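Local coordinates for protein neutral ceramidase (Pseudomonas aeruginosa, PDB 2ZWS) that hydrolyses the N-acyl linkage of ceramides to sphingosine and free fatty acid with the help of a zinc ion, and also runs the reverse synthesis, at residues Ala34-Arg39 with Lys557-Val562; Leu166-Ile171 with Gly417-Arg422; Ala372-Leu377 with Glu453-Gln458. All coordinates share one frame; numbering follows the deposited sequence. Where two conformers were deposited one is given.

Contact 1: residues Ala34-Arg39 with Lys557-Val562; sequences AGIHMR and KTFLEV. With MG (magnesium ion), chain C.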
ATOM      1  N   ALA A  34      -7.904 -14.429   7.116  1.00 11.67           N
ATOM      2  CA  ALA A  34      -7.923 -15.514   8.108  1.00 11.83           C
ATOM      3  C   ALA A  34      -6.746 -15.472   9.073  1.00 12.49           C
ATOM      4  O   ALA A  34      -6.398 -16.492   9.663  1.00 13.23           O
ATOM      5  CB  ALA A  34      -7.984 -16.882   7.384  1.00 13.33           C
ATOM      6  N   GLY A  35      -6.116 -14.305   9.197  1.00 11.40           N
ATOM      7  CA  GLY A  35      -5.018 -14.126  10.143  1.00 11.75           C
ATOM      8  C   GLY A  35      -4.041 -13.073   9.687  1.00 11.44           C
ATOM      9  O   GLY A  35      -4.353 -12.251   8.804  1.00 11.28           O
ATOM     10  N   ILE A  36      -2.862 -13.074  10.316  1.00 10.74           N
ATOM     11  CA  ILE A  36      -1.840 -12.091   9.989  1.00 10.03           C
ATOM     12  C   ILE A  36      -0.525 -12.795   9.792  1.00 10.60           C
ATOM     13  O   ILE A  36      -0.135 -13.621  10.615  1.00 10.48           O
ATOM     14  CB  ILE A  36      -1.681 -11.065  11.149  1.00 10.53           C
ATOM     15  CG1 ILE A  36      -2.984 -10.261  11.307  1.00 10.89           C
ATOM     16  CG2 ILE A  36      -0.425 -10.179  10.963  1.00 11.71           C
ATOM     17  CD1 ILE A  36      -3.005  -9.404  12.536  1.00 13.24           C
ATOM     18  N   HIS A  37       0.140 -12.503   8.671  1.00  9.78           N
ATOM     19  CA  HIS A  37       1.549 -12.848   8.571  1.00 11.03           C
ATOM     20  C   HIS A  37       2.421 -11.707   9.115  1.00 10.80           C
ATOM     21  O   HIS A  37       3.183 -11.895  10.059  1.00 11.28           O
ATOM     22  CB  HIS A  37       1.960 -13.220   7.157  1.00 10.09           C
ATOM     23  CG  HIS A  37       3.400 -13.616   7.069  1.00 12.61           C
ATOM     24  ND1 HIS A  37       4.110 -13.626   5.887  1.00 13.98           N
ATOM     25  CD2 HIS A  37       4.269 -14.015   8.035  1.00 13.51           C
ATOM     26  CE1 HIS A  37       5.352 -14.014   6.128  1.00 14.52           C
ATOM     27  NE2 HIS A  37       5.476 -14.256   7.425  1.00 13.31           N
ATOM     28  N   MET A  38       2.289 -10.528   8.507  1.00 10.98           N
ATOM     29  CA  MET A  38       2.916  -9.325   9.029  0.50 11.24           C
ATOM     30  C   MET A  38       1.886  -8.198   8.989  1.00 11.19           C
ATOM     31  O   MET A  38       0.960  -8.219   8.163  1.00 11.98           O
ATOM     32  CB  MET A  38       4.198  -8.948   8.250  0.50 11.73           C
ATOM     33  CG  MET A  38       5.378  -9.948   8.376  0.50 12.16           C
ATOM     34  SD  MET A  38       7.062  -9.288   8.069  0.50 11.49           S
ATOM     35  CE  MET A  38       6.850  -8.565   6.439  0.50 12.25           C
ATOM     36  N   ARG A  39       2.040  -7.230   9.897  1.00 12.06           N
ATOM     37  CA  ARG A  39       1.095  -6.124   9.948  1.00 11.67           C
ATOM     38  C   ARG A  39       1.338  -5.129   8.808  1.00 11.60           C
ATOM     39  O   ARG A  39       2.380  -5.160   8.137  1.00 11.45           O
ATOM     40  CB  ARG A  39       1.155  -5.410  11.302  1.00 11.79           C
ATOM     41  CG  ARG A  39       0.455  -6.242  12.398  1.00 13.03           C
ATOM     42  CD  ARG A  39       0.216  -5.440  13.725  1.00 13.68           C
ATOM     43  NE  ARG A  39      -0.595  -6.298  14.601  1.00 13.58           N
ATOM     44  CZ  ARG A  39      -1.877  -6.108  14.916  1.00 13.68           C
ATOM     45  NH1 ARG A  39      -2.526  -4.996  14.578  1.00 14.28           N
ATOM     46  NH2 ARG A  39      -2.506  -7.038  15.632  1.00 14.43           N
ATOM     47  N   LYS A 557      -0.727  -3.202  19.106  1.00 15.56           N
ATOM     48  CA  LYS A 557      -0.513  -4.346  19.985  0.50 16.11           C
ATOM     49  C   LYS A 557      -0.341  -5.631  19.172  1.00 15.41           C
ATOM     50  O   LYS A 557       0.115  -5.570  18.014  1.00 15.13           O
ATOM     51  CB  LYS A 557      -1.617  -4.426  21.045  0.50 15.92           C
ATOM     52  CG  LYS A 557      -1.672  -3.164  21.941  0.50 16.75           C
ATOM     53  CD  LYS A 557      -2.887  -3.194  22.864  0.50 17.63           C
ATOM     54  CE  LYS A 557      -2.589  -3.973  24.141  0.50 19.52           C
ATOM     55  NZ  LYS A 557      -3.799  -4.098  25.011  0.50 19.80           N
ATOM     56  N   THR A 558      -0.681  -6.791  19.738  1.00 15.27           N
ATOM     57  CA  THR A 558      -0.393  -8.040  19.064  1.00 14.80           C
ATOM     58  C   THR A 558      -1.331  -9.162  19.476  1.00 14.68           C
ATOM     59  O   THR A 558      -1.868  -9.188  20.577  1.00 14.67           O
ATOM     60  CB  THR A 558       1.093  -8.473  19.327  1.00 15.27           C
ATOM     61  OG1 THR A 558       1.422  -9.647  18.571  1.00 15.22           O
ATOM     62  CG2 THR A 558       1.365  -8.672  20.838  1.00 16.00           C
ATOM     63  N   PHE A 559      -1.541 -10.099  18.572  1.00 13.56           N
ATOM     64  CA  PHE A 559      -2.272 -11.325  18.907  1.00 14.16           C
ATOM     65  C   PHE A 559      -1.386 -12.385  19.524  1.00 14.66           C
ATOM     66  O   PHE A 559      -1.890 -13.421  19.995  1.00 15.23           O
ATOM     67  CB  PHE A 559      -2.956 -11.893  17.652  1.00 14.17           C
ATOM     68  CG  PHE A 559      -4.131 -11.072  17.189  1.00 14.25           C
ATOM     69  CD1 PHE A 559      -5.369 -11.186  17.838  1.00 13.94           C
ATOM     70  CD2 PHE A 559      -4.002 -10.146  16.149  1.00 13.78           C
ATOM     71  CE1 PHE A 559      -6.458 -10.433  17.439  1.00 14.83           C
ATOM     72  CE2 PHE A 559      -5.096  -9.382  15.738  1.00 13.40           C
ATOM     73  CZ  PHE A 559      -6.332  -9.508  16.402  1.00 14.20           C
ATOM     74  N   LEU A 560      -0.075 -12.161  19.509  1.00 14.38           N
ATOM     75  CA  LEU A 560       0.854 -13.187  19.957  1.00 14.55           C
ATOM     76  C   LEU A 560       2.180 -12.581  20.376  1.00 14.91           C
ATOM     77  O   LEU A 560       2.619 -11.554  19.869  1.00 14.39           O
ATOM     78  CB  LEU A 560       1.098 -14.233  18.865  1.00 14.24           C
ATOM     79  CG  LEU A 560       1.972 -13.833  17.664  1.00 12.44           C
ATOM     80  CD1 LEU A 560       3.467 -14.167  17.884  1.00 14.92           C
ATOM     81  CD2 LEU A 560       1.431 -14.424  16.358  1.00 13.61           C
ATOM     82  N   GLU A 561       2.833 -13.280  21.283  1.00 15.04           N
ATOM     83  CA  GLU A 561       4.183 -12.940  21.711  1.00 16.67           C
ATOM     84  C   GLU A 561       4.948 -14.245  21.840  1.00 16.96           C
ATOM     85  O   GLU A 561       4.405 -15.222  22.367  1.00 17.55           O
ATOM     86  CB  GLU A 561       4.142 -12.211  23.057  1.00 16.97           C
ATOM     87  CG  GLU A 561       3.748 -10.734  22.948  1.00 17.75           C
ATOM     88  CD  GLU A 561       3.527 -10.041  24.298  1.00 20.06           C
ATOM     89  OE1 GLU A 561       3.509 -10.724  25.356  1.00 23.28           O
ATOM     90  OE2 GLU A 561       3.348  -8.800  24.282  1.00 24.58           O
ATOM     91  N   VAL A 562       6.187 -14.270  21.346  1.00 17.35           N
ATOM     92  CA  VAL A 562       7.161 -15.317  21.672  1.00 16.75           C
ATOM     93  C   VAL A 562       8.014 -14.740  22.776  1.00 18.17           C
ATOM     94  O   VAL A 562       8.635 -13.683  22.584  1.00 17.68           O
ATOM     95  CB  VAL A 562       8.050 -15.712  20.487  1.00 16.87           C
ATOM     96  CG1 VAL A 562       8.941 -16.865  20.880  1.00 17.72           C
ATOM     97  CG2 VAL A 562       7.194 -16.139  19.305  1.00 14.87           C
TER
HETATM   98 MG    MG C 648       4.096 -12.613  11.924  1.00 13.08          MG
HETATM   99  O   HOH W   1       1.760 -13.055  12.811  1.00 16.09           O
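Arg39 and Phe559 meet where the loop after strand 32-36 faces the approach to strand 560-566. Followed outward from CB, the Arg39 side chain sets off with CG anti to its carbonyl carbon (chi1 -75°) and then runs extended from CG to NE, long enough to bring a charge across the gap. NE passes 3.6 Å from Lys557 O, and CZ lies 3.7 Å from the same oxygen, which sits over one face of the guanidinium, toward its rim. Farther out, NH2 comes within 3.5 Å of Phe559 CD2 and as near to CE2. Phe559 CD2 lies at the guanidinium edge, and NH2 comes obliquely to the ring, with the two planes 19° apart. The charge itself is answered from outside the two segments: NE forms a salt bridge with Asp579, a magnesium ligand, and NH1 another with Asp13. Phe559 also receives Ile36, whose CD1 lies 3.8 Å from Phe559 CD2; a branched aliphatic and an aromatic suit this buried place because neither leaves a polar group to satisfy. Beside this packing, His37 O binds the magnesium ion at 2.2 Å, and a water that is itself a ligand, 2.5 Å from the magnesium ion, donates a hydrogen bond to Ile36 O. Asp579, Asp581 and Thr584 belong to the same metal site. The arrangement is a magnesium site at a domain interface, with the N-terminal ceramidase domain and the C-terminal beta-sandwich each supplying ligands.

Contact 2: residues Leu166-Ile171 with Gly417-Arg422; sequences LKNPDI and GVRIRR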
ATOM      1  N   LEU A 166       5.116  -3.095 -26.526  1.00 19.12           N
ATOM      2  CA  LEU A 166       5.832  -3.068 -27.798  1.00 19.61           C
ATOM      3  C   LEU A 166       5.117  -2.272 -28.873  1.00 20.32           C
ATOM      4  O   LEU A 166       5.696  -2.046 -29.948  1.00 21.30           O
ATOM      5  CB  LEU A 166       6.109  -4.495 -28.272  1.00 19.51           C
ATOM      6  CG  LEU A 166       7.015  -5.311 -27.348  1.00 20.27           C
ATOM      7  CD1 LEU A 166       7.065  -6.780 -27.801  1.00 19.99           C
ATOM      8  CD2 LEU A 166       8.408  -4.730 -27.259  1.00 22.33           C
ATOM      9  N   LYS A 167       3.872  -1.862 -28.624  1.00 20.53           N
ATOM     10  CA  LYS A 167       3.164  -1.012 -29.583  1.00 21.56           C
ATOM     11  C   LYS A 167       3.618   0.444 -29.497  1.00 21.13           C
ATOM     12  O   LYS A 167       3.283   1.246 -30.365  1.00 20.31           O
ATOM     13  CB  LYS A 167       1.642  -1.081 -29.411  1.00 22.57           C
ATOM     14  CG  LYS A 167       0.993  -2.466 -29.538  1.00 25.77           C
ATOM     15  CD  LYS A 167       1.207  -3.086 -30.908  1.00 29.00           C
ATOM     16  CE  LYS A 167       0.235  -4.238 -31.123  1.00 33.85           C
ATOM     17  NZ  LYS A 167       0.677  -5.141 -32.225  1.00 34.84           N
ATOM     18  N   ASN A 168       4.348   0.813 -28.436  1.00 20.84           N
ATOM     19  CA  ASN A 168       4.863   2.177 -28.309  1.00 21.59           C
ATOM     20  C   ASN A 168       6.047   2.399 -29.244  1.00 22.63           C
ATOM     21  O   ASN A 168       6.916   1.538 -29.344  1.00 23.09           O
ATOM     22  CB  ASN A 168       5.297   2.459 -26.872  1.00 21.24           C
ATOM     23  CG  ASN A 168       4.129   2.411 -25.892  1.00 20.24           C
ATOM     24  OD1 ASN A 168       3.187   3.201 -25.981  1.00 19.85           O
ATOM     25  ND2 ASN A 168       4.187   1.460 -24.966  1.00 17.39           N
ATOM     26  N   PRO A 169       6.083   3.556 -29.933  1.00 23.89           N
ATOM     27  CA  PRO A 169       7.195   3.839 -30.854  1.00 24.33           C
ATOM     28  C   PRO A 169       8.461   4.333 -30.157  1.00 24.95           C
ATOM     29  O   PRO A 169       9.497   4.500 -30.804  1.00 26.00           O
ATOM     30  CB  PRO A 169       6.637   4.967 -31.725  1.00 24.73           C
ATOM     31  CG  PRO A 169       5.682   5.675 -30.852  1.00 24.93           C
ATOM     32  CD  PRO A 169       5.082   4.636 -29.925  1.00 23.67           C
ATOM     33  N   ASP A 170       8.378   4.563 -28.848  1.00 24.74           N
ATOM     34  CA  ASP A 170       9.409   5.284 -28.110  1.00 24.37           C
ATOM     35  C   ASP A 170       9.970   4.508 -26.906  1.00 23.86           C
ATOM     36  O   ASP A 170      10.063   5.058 -25.804  1.00 24.04           O
ATOM     37  CB  ASP A 170       8.839   6.638 -27.643  1.00 24.88           C
ATOM     38  CG  ASP A 170       7.669   6.489 -26.626  1.00 25.84           C
ATOM     39  OD1 ASP A 170       6.897   5.505 -26.694  1.00 24.83           O
ATOM     40  OD2 ASP A 170       7.516   7.388 -25.769  1.00 28.42           O
ATOM     41  N   ILE A 171      10.385   3.262 -27.110  1.00 22.12           N
ATOM     42  CA  ILE A 171      10.780   2.419 -25.971  1.00 21.68           C
ATOM     43  C   ILE A 171      12.279   2.175 -25.785  1.00 21.17           C
ATOM     44  O   ILE A 171      12.662   1.201 -25.142  1.00 21.66           O
ATOM     45  CB  ILE A 171      10.015   1.071 -25.931  1.00 21.40           C
ATOM     46  CG1 ILE A 171      10.392   0.160 -27.115  1.00 21.59           C
ATOM     47  CG2 ILE A 171       8.529   1.312 -25.889  1.00 20.85           C
ATOM     48  CD1 ILE A 171       9.935  -1.284 -26.958  1.00 21.53           C
ATOM     49  N   GLY A 417       3.961   6.367 -17.518  1.00 15.25           N
ATOM     50  CA  GLY A 417       4.676   7.126 -16.486  1.00 15.30           C
ATOM     51  C   GLY A 417       5.927   7.799 -17.021  1.00 16.10           C
ATOM     52  O   GLY A 417       6.200   8.984 -16.734  1.00 15.99           O
ATOM     53  N   VAL A 418       6.696   7.048 -17.813  1.00 15.49           N
ATOM     54  CA  VAL A 418       7.923   7.597 -18.404  1.00 15.66           C
ATOM     55  C   VAL A 418       7.639   8.835 -19.269  1.00 14.94           C
ATOM     56  O   VAL A 418       8.363   9.817 -19.200  1.00 16.05           O
ATOM     57  CB  VAL A 418       8.731   6.534 -19.202  1.00 16.26           C
ATOM     58  CG1 VAL A 418       9.871   7.201 -19.981  1.00 16.96           C
ATOM     59  CG2 VAL A 418       9.283   5.494 -18.248  1.00 16.76           C
ATOM     60  N   ARG A 419       6.592   8.785 -20.083  1.00 14.77           N
ATOM     61  CA  ARG A 419       6.264   9.956 -20.919  1.00 14.87           C
ATOM     62  C   ARG A 419       5.960  11.203 -20.059  1.00 15.07           C
ATOM     63  O   ARG A 419       6.356  12.331 -20.395  1.00 16.06           O
ATOM     64  CB  ARG A 419       5.094   9.654 -21.847  1.00 16.32           C
ATOM     65  CG  ARG A 419       5.525   8.862 -23.084  1.00 16.32           C
ATOM     66  CD  ARG A 419       4.332   8.699 -23.980  1.00 19.31           C
ATOM     67  NE  ARG A 419       4.525   7.623 -24.940  1.00 21.88           N
ATOM     68  CZ  ARG A 419       3.561   7.198 -25.744  1.00 23.80           C
ATOM     69  NH1 ARG A 419       3.796   6.199 -26.602  1.00 26.07           N
ATOM     70  NH2 ARG A 419       2.367   7.781 -25.692  1.00 24.09           N
ATOM     71  N   ILE A 420       5.273  10.993 -18.943  1.00 15.63           N
ATOM     72  CA  ILE A 420       4.943  12.114 -18.059  1.00 14.67           C
ATOM     73  C   ILE A 420       6.205  12.640 -17.377  1.00 15.04           C
ATOM     74  O   ILE A 420       6.443  13.837 -17.347  1.00 14.75           O
ATOM     75  CB  ILE A 420       3.868  11.730 -17.040  1.00 14.74           C
ATOM     76  CG1 ILE A 420       2.564  11.401 -17.787  1.00 14.14           C
ATOM     77  CG2 ILE A 420       3.646  12.877 -16.057  1.00 15.53           C
ATOM     78  CD1 ILE A 420       1.440  10.857 -16.913  1.00 13.62           C
ATOM     79  N   ARG A 421       7.042  11.728 -16.893  1.00 15.46           N
ATOM     80  CA  ARG A 421       8.317  12.087 -16.299  0.50 16.41           C
ATOM     81  C   ARG A 421       9.154  12.955 -17.244  1.00 17.12           C
ATOM     82  O   ARG A 421       9.663  14.006 -16.845  1.00 18.37           O
ATOM     83  CB  ARG A 421       9.076  10.815 -15.968  0.50 15.85           C
ATOM     84  CG  ARG A 421       9.733  10.826 -14.621  0.50 16.39           C
ATOM     85  CD  ARG A 421      10.686   9.661 -14.553  0.50 14.47           C
ATOM     86  NE  ARG A 421      10.007   8.381 -14.701  0.50 13.59           N
ATOM     87  CZ  ARG A 421      10.626   7.216 -14.926  0.50 12.12           C
ATOM     88  NH1 ARG A 421      11.953   7.148 -15.073  0.50 10.18           N
ATOM     89  NH2 ARG A 421       9.904   6.100 -14.996  0.50 13.17           N
ATOM     90  N   ARG A 422       9.285  12.512 -18.493  1.00 17.52           N
ATOM     91  CA  ARG A 422      10.041  13.239 -19.528  0.60 18.17           C
ATOM     92  C   ARG A 422       9.482  14.636 -19.746  1.00 17.48           C
ATOM     93  O   ARG A 422      10.227  15.609 -19.871  1.00 18.08           O
ATOM     94  CB  ARG A 422       9.995  12.494 -20.859  0.60 18.62           C
ATOM     95  CG  ARG A 422      10.861  11.260 -20.919  0.60 19.69           C
ATOM     96  CD  ARG A 422      10.608  10.470 -22.190  0.60 22.10           C
ATOM     97  NE  ARG A 422      11.496   9.320 -22.219  0.60 24.96           N
ATOM     98  CZ  ARG A 422      11.348   8.257 -22.996  0.60 26.71           C
ATOM     99  NH1 ARG A 422      10.317   8.159 -23.828  0.60 25.84           N
ATOM    100  NH2 ARG A 422      12.238   7.280 -22.916  0.60 26.08           N
TER
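Asp170 has its CG between the backbone N and the carbonyl carbon (chi1 64°), which turns its carboxylate to helix 414-428, while Arg419 and Arg422 leave that helix with CG anti to the carbonyl carbon and chains extended from CG to NE. The carboxylate thus meets two arginines three residues apart, close to one helical turn. Arg419 grips it side-on with two nitrogens, one to each oxygen. NE donates to Asp170 OD2 at 3.1 Å, reaching it on the syn side but out of the carboxylate plane. NH1 donates to Asp170 OD1 at 3.2 Å in a straighter bond (162°), from above the carboxylate plane although OD1 lies in the plane of the guanidinium. With the two planes 54° apart, the two-nitrogen grip is twisted, not coplanar. In one of its two conformers Arg422 adds a longer and less certain salt bridge, NH1 to Asp170 OD2 at 3.5 Å. Short, acidic Asp170 suits a loop position between two long cationic arms, its carboxylate balancing their positive charge.

Asn168 OD1 also comes near, 3.1 Å from Arg419 NH1, but at a poor angle for a hydrogen bond; this oxygen pairs instead with Thr451 OG1. Pro169 CD lies in contact with Arg419 NH1, 3.9 Å away. The strongest partner of that nitrogen is Glu453, so Arg419 is shared between the loop and helix 452-457. Together Asp170 and Arg419, with Arg422 taking part in the conformer described, form a surface salt-bridge network, here tying the loop after helix 162-165 to the side of helix 414-428.

Contact 3: residues Ala372-Leu377 with Glu453-Gln458; sequences AEKTIL and EEYAAQ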
ATOM      1  N   ALA A 372     -13.381   4.254 -28.018  1.00 22.98           N
ATOM      2  CA  ALA A 372     -12.478   3.802 -29.095  1.00 22.93           C
ATOM      3  C   ALA A 372     -12.392   2.282 -29.148  1.00 22.63           C
ATOM      4  O   ALA A 372     -13.429   1.618 -29.254  1.00 23.19           O
ATOM      5  CB  ALA A 372     -11.082   4.479 -28.975  1.00 23.16           C
ATOM      6  N   GLU A 373     -11.203   1.707 -29.038  1.00 22.54           N
ATOM      7  CA  GLU A 373     -11.085   0.255 -29.212  1.00 23.81           C
ATOM      8  C   GLU A 373     -11.622  -0.602 -28.070  1.00 22.88           C
ATOM      9  O   GLU A 373     -11.697  -1.819 -28.172  1.00 23.13           O
ATOM     10  CB  GLU A 373      -9.699  -0.194 -29.699  1.00 24.80           C
ATOM     11  CG  GLU A 373      -8.502   0.561 -29.232  1.00 28.20           C
ATOM     12  CD  GLU A 373      -8.366   1.970 -29.806  1.00 29.38           C
ATOM     13  OE1 GLU A 373      -8.172   2.183 -31.033  1.00 29.25           O
ATOM     14  OE2 GLU A 373      -8.430   2.881 -28.984  1.00 29.68           O
ATOM     15  N   LYS A 374     -12.015   0.036 -26.973  1.00 22.35           N
ATOM     16  CA  LYS A 374     -12.603  -0.699 -25.874  1.00 22.00           C
ATOM     17  C   LYS A 374     -13.958  -1.315 -26.234  1.00 22.53           C
ATOM     18  O   LYS A 374     -14.776  -0.678 -26.902  1.00 22.60           O
ATOM     19  CB  LYS A 374     -12.790   0.261 -24.687  1.00 22.12           C
ATOM     20  CG  LYS A 374     -13.263  -0.422 -23.380  1.00 21.67           C
ATOM     21  CD  LYS A 374     -13.402   0.591 -22.221  1.00 20.58           C
ATOM     22  CE  LYS A 374     -12.033   0.957 -21.657  1.00 19.89           C
ATOM     23  NZ  LYS A 374     -12.183   2.182 -20.813  1.00 17.67           N
ATOM     24  N   THR A 375     -14.172  -2.561 -25.803  1.00 22.62           N
ATOM     25  CA  THR A 375     -15.521  -3.112 -25.831  0.60 23.03           C
ATOM     26  C   THR A 375     -16.048  -3.062 -24.405  1.00 22.82           C
ATOM     27  O   THR A 375     -15.560  -3.732 -23.480  1.00 23.56           O
ATOM     28  CB  THR A 375     -15.646  -4.497 -26.501  0.60 23.16           C
ATOM     29  OG1 THR A 375     -15.121  -5.519 -25.658  0.60 24.40           O
ATOM     30  CG2 THR A 375     -14.921  -4.508 -27.843  0.60 22.29           C
ATOM     31  N   ILE A 376     -17.023  -2.190 -24.223  1.00 23.31           N
ATOM     32  CA  ILE A 376     -17.490  -1.869 -22.880  1.00 24.06           C
ATOM     33  C   ILE A 376     -18.166  -3.062 -22.211  1.00 24.58           C
ATOM     34  O   ILE A 376     -19.091  -3.661 -22.774  1.00 25.24           O
ATOM     35  CB  ILE A 376     -18.418  -0.639 -22.899  1.00 23.92           C
ATOM     36  CG1 ILE A 376     -17.627   0.601 -23.343  1.00 24.68           C
ATOM     37  CG2 ILE A 376     -19.080  -0.457 -21.542  1.00 23.03           C
ATOM     38  CD1 ILE A 376     -18.466   1.823 -23.647  1.00 25.49           C
ATOM     39  N   LEU A 377     -17.675  -3.404 -21.017  1.00 24.64           N
ATOM     40  CA  LEU A 377     -18.296  -4.396 -20.160  1.00 24.66           C
ATOM     41  C   LEU A 377     -19.219  -3.734 -19.138  1.00 24.21           C
ATOM     42  O   LEU A 377     -20.339  -4.211 -18.882  1.00 24.32           O
ATOM     43  CB  LEU A 377     -17.221  -5.222 -19.443  1.00 25.00           C
ATOM     44  CG  LEU A 377     -17.692  -6.244 -18.397  1.00 25.66           C
ATOM     45  CD1 LEU A 377     -18.504  -7.368 -19.039  1.00 26.67           C
ATOM     46  CD2 LEU A 377     -16.505  -6.808 -17.646  1.00 25.87           C
ATOM     47  N   GLU A 453      -1.247   4.081 -27.548  1.00 19.07           N
ATOM     48  CA  GLU A 453      -0.888   2.875 -28.327  1.00 19.38           C
ATOM     49  C   GLU A 453      -1.201   1.598 -27.545  1.00 19.58           C
ATOM     50  O   GLU A 453      -1.821   0.666 -28.066  1.00 20.68           O
ATOM     51  CB  GLU A 453       0.582   2.921 -28.743  1.00 20.27           C
ATOM     52  CG  GLU A 453       0.947   4.143 -29.610  1.00 21.68           C
ATOM     53  CD  GLU A 453       1.417   5.393 -28.839  1.00 24.09           C
ATOM     54  OE1 GLU A 453       1.129   5.571 -27.618  1.00 21.38           O
ATOM     55  OE2 GLU A 453       2.098   6.237 -29.483  1.00 29.22           O
ATOM     56  N   GLU A 454      -0.825   1.569 -26.267  1.00 18.52           N
ATOM     57  CA  GLU A 454      -1.189   0.438 -25.421  1.00 18.34           C
ATOM     58  C   GLU A 454      -2.699   0.267 -25.329  1.00 17.97           C
ATOM     59  O   GLU A 454      -3.205  -0.859 -25.348  1.00 18.86           O
ATOM     60  CB  GLU A 454      -0.636   0.624 -24.006  1.00 18.37           C
ATOM     61  CG  GLU A 454       0.860   0.442 -23.903  1.00 18.86           C
ATOM     62  CD  GLU A 454       1.457   1.126 -22.698  1.00 18.76           C
ATOM     63  OE1 GLU A 454       0.695   1.668 -21.868  1.00 17.39           O
ATOM     64  OE2 GLU A 454       2.696   1.133 -22.587  1.00 19.17           O
ATOM     65  N   TYR A 455      -3.412   1.384 -25.162  1.00 17.48           N
ATOM     66  CA  TYR A 455      -4.861   1.346 -25.017  1.00 18.02           C
ATOM     67  C   TYR A 455      -5.487   0.601 -26.175  1.00 19.20           C
ATOM     68  O   TYR A 455      -6.402  -0.205 -25.962  1.00 19.36           O
ATOM     69  CB  TYR A 455      -5.424   2.761 -24.953  1.00 17.20           C
ATOM     70  CG  TYR A 455      -6.909   2.828 -24.734  1.00 17.81           C
ATOM     71  CD1 TYR A 455      -7.435   2.976 -23.440  1.00 18.10           C
ATOM     72  CD2 TYR A 455      -7.803   2.788 -25.823  1.00 16.36           C
ATOM     73  CE1 TYR A 455      -8.800   3.057 -23.224  1.00 19.13           C
ATOM     74  CE2 TYR A 455      -9.184   2.866 -25.623  1.00 16.59           C
ATOM     75  CZ  TYR A 455      -9.671   3.012 -24.302  1.00 17.49           C
ATOM     76  OH  TYR A 455     -11.020   3.098 -24.079  1.00 18.52           O
ATOM     77  N   ALA A 456      -4.977   0.855 -27.391  1.00 20.31           N
ATOM     78  CA  ALA A 456      -5.566   0.253 -28.604  1.00 21.00           C
ATOM     79  C   ALA A 456      -5.523  -1.271 -28.580  1.00 21.30           C
ATOM     80  O   ALA A 456      -6.416  -1.927 -29.130  1.00 23.02           O
ATOM     81  CB  ALA A 456      -4.896   0.787 -29.869  1.00 21.65           C
ATOM     82  N   ALA A 457      -4.505  -1.829 -27.932  1.00 21.47           N
ATOM     83  CA  ALA A 457      -4.355  -3.279 -27.834  1.00 21.17           C
ATOM     84  C   ALA A 457      -5.381  -3.923 -26.905  1.00 21.45           C
ATOM     85  O   ALA A 457      -5.705  -5.094 -27.057  1.00 21.82           O
ATOM     86  CB  ALA A 457      -2.942  -3.641 -27.421  1.00 21.13           C
ATOM     87  N   GLN A 458      -5.862  -3.156 -25.925  1.00 21.66           N
ATOM     88  CA  GLN A 458      -6.886  -3.629 -24.971  1.00 21.42           C
ATOM     89  C   GLN A 458      -6.537  -4.927 -24.256  1.00 21.32           C
ATOM     90  O   GLN A 458      -7.380  -5.809 -24.102  1.00 21.57           O
ATOM     91  CB  GLN A 458      -8.295  -3.690 -25.606  1.00 21.23           C
ATOM     92  CG  GLN A 458      -8.916  -2.331 -25.860  1.00 20.67           C
ATOM     93  CD  GLN A 458      -9.314  -1.614 -24.580  1.00 22.03           C
ATOM     94  OE1 GLN A 458     -10.170  -2.084 -23.839  1.00 19.73           O
ATOM     95  NE2 GLN A 458      -8.719  -0.459 -24.342  1.00 20.58           N
TER
HETATM   96  O   HOH W   2     -11.900  -3.908 -24.238  1.00 25.15           O
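The C-terminal end of helix 452-457 packs here against the connection between helix 365-370 and strand 376-378, within the N-terminal ceramidase domain. Each segment has a residue of positive phi just after its helix, Ala372 and Gln458, where the chain turns away. Tyr455 reaches across: its CG is anti to the backbone N (chi1 -177°), sending the ring out from the helix to the loop. One ring edge faces the Glu373 carboxylate, but Glu373 is modelled too close to Ala456, so the details of this edge contact are doubtful. An acidic oxygen could suit the positively polarised hydrogens of an aromatic edge, although the charge has its strongest partner in Arg452. At the far end of the ring, Lys374 crosses at about a right angle, its CE 3.4 Å from Tyr455 OH. The hydroxyl is hydrogen-bonded to Gln371 O, while Lys374 carries its ammonium on to Thr465 O, among other acceptors. A long lysine therefore offers its methylenes to the tyrosine hydroxyl and keeps its charge for polar partners beyond. Ala372 CB adds a small apolar touch at 4.2 Å from Tyr455 CE2.

Gln458 folds back over the ring. Bent at chi2 (-70°), it lays NE2 3.4 Å above the centre of one Tyr455 face, and the same nitrogen donates to Tyr455 O at 2.8 Å. The other end of the amide faces the loop: OE1 lies 3.5 Å from Lys374 CA, and a water 2.5 Å from Gln458 OE1, a short distance, donates to it and accepts from Thr375 N.

In the fold
From the N terminus, contact 1 opens first, at strand 32-36, and closes only at residues 557-562; this contact joins the N-terminal ceramidase domain to the C-terminal sandwich, and its loop encloses both other contacts. Contact 2 starts in the loop after helix 162-165 and closes on helix 414-428. Before that closure, contact 3 has begun at 372-377, and it ends at 453-458, so these two loops cross. Their centres are about 18 Å apart, and besides the Arg419 bridge they are probably hydrogen-bonded through Asn168 ND2 and Glu454 OE2, linking loop, helix 414-428 and helix 452-457. Contact 1 lies on the opposite side of the chain's centre, its centre about 42 Å from that of contact 2.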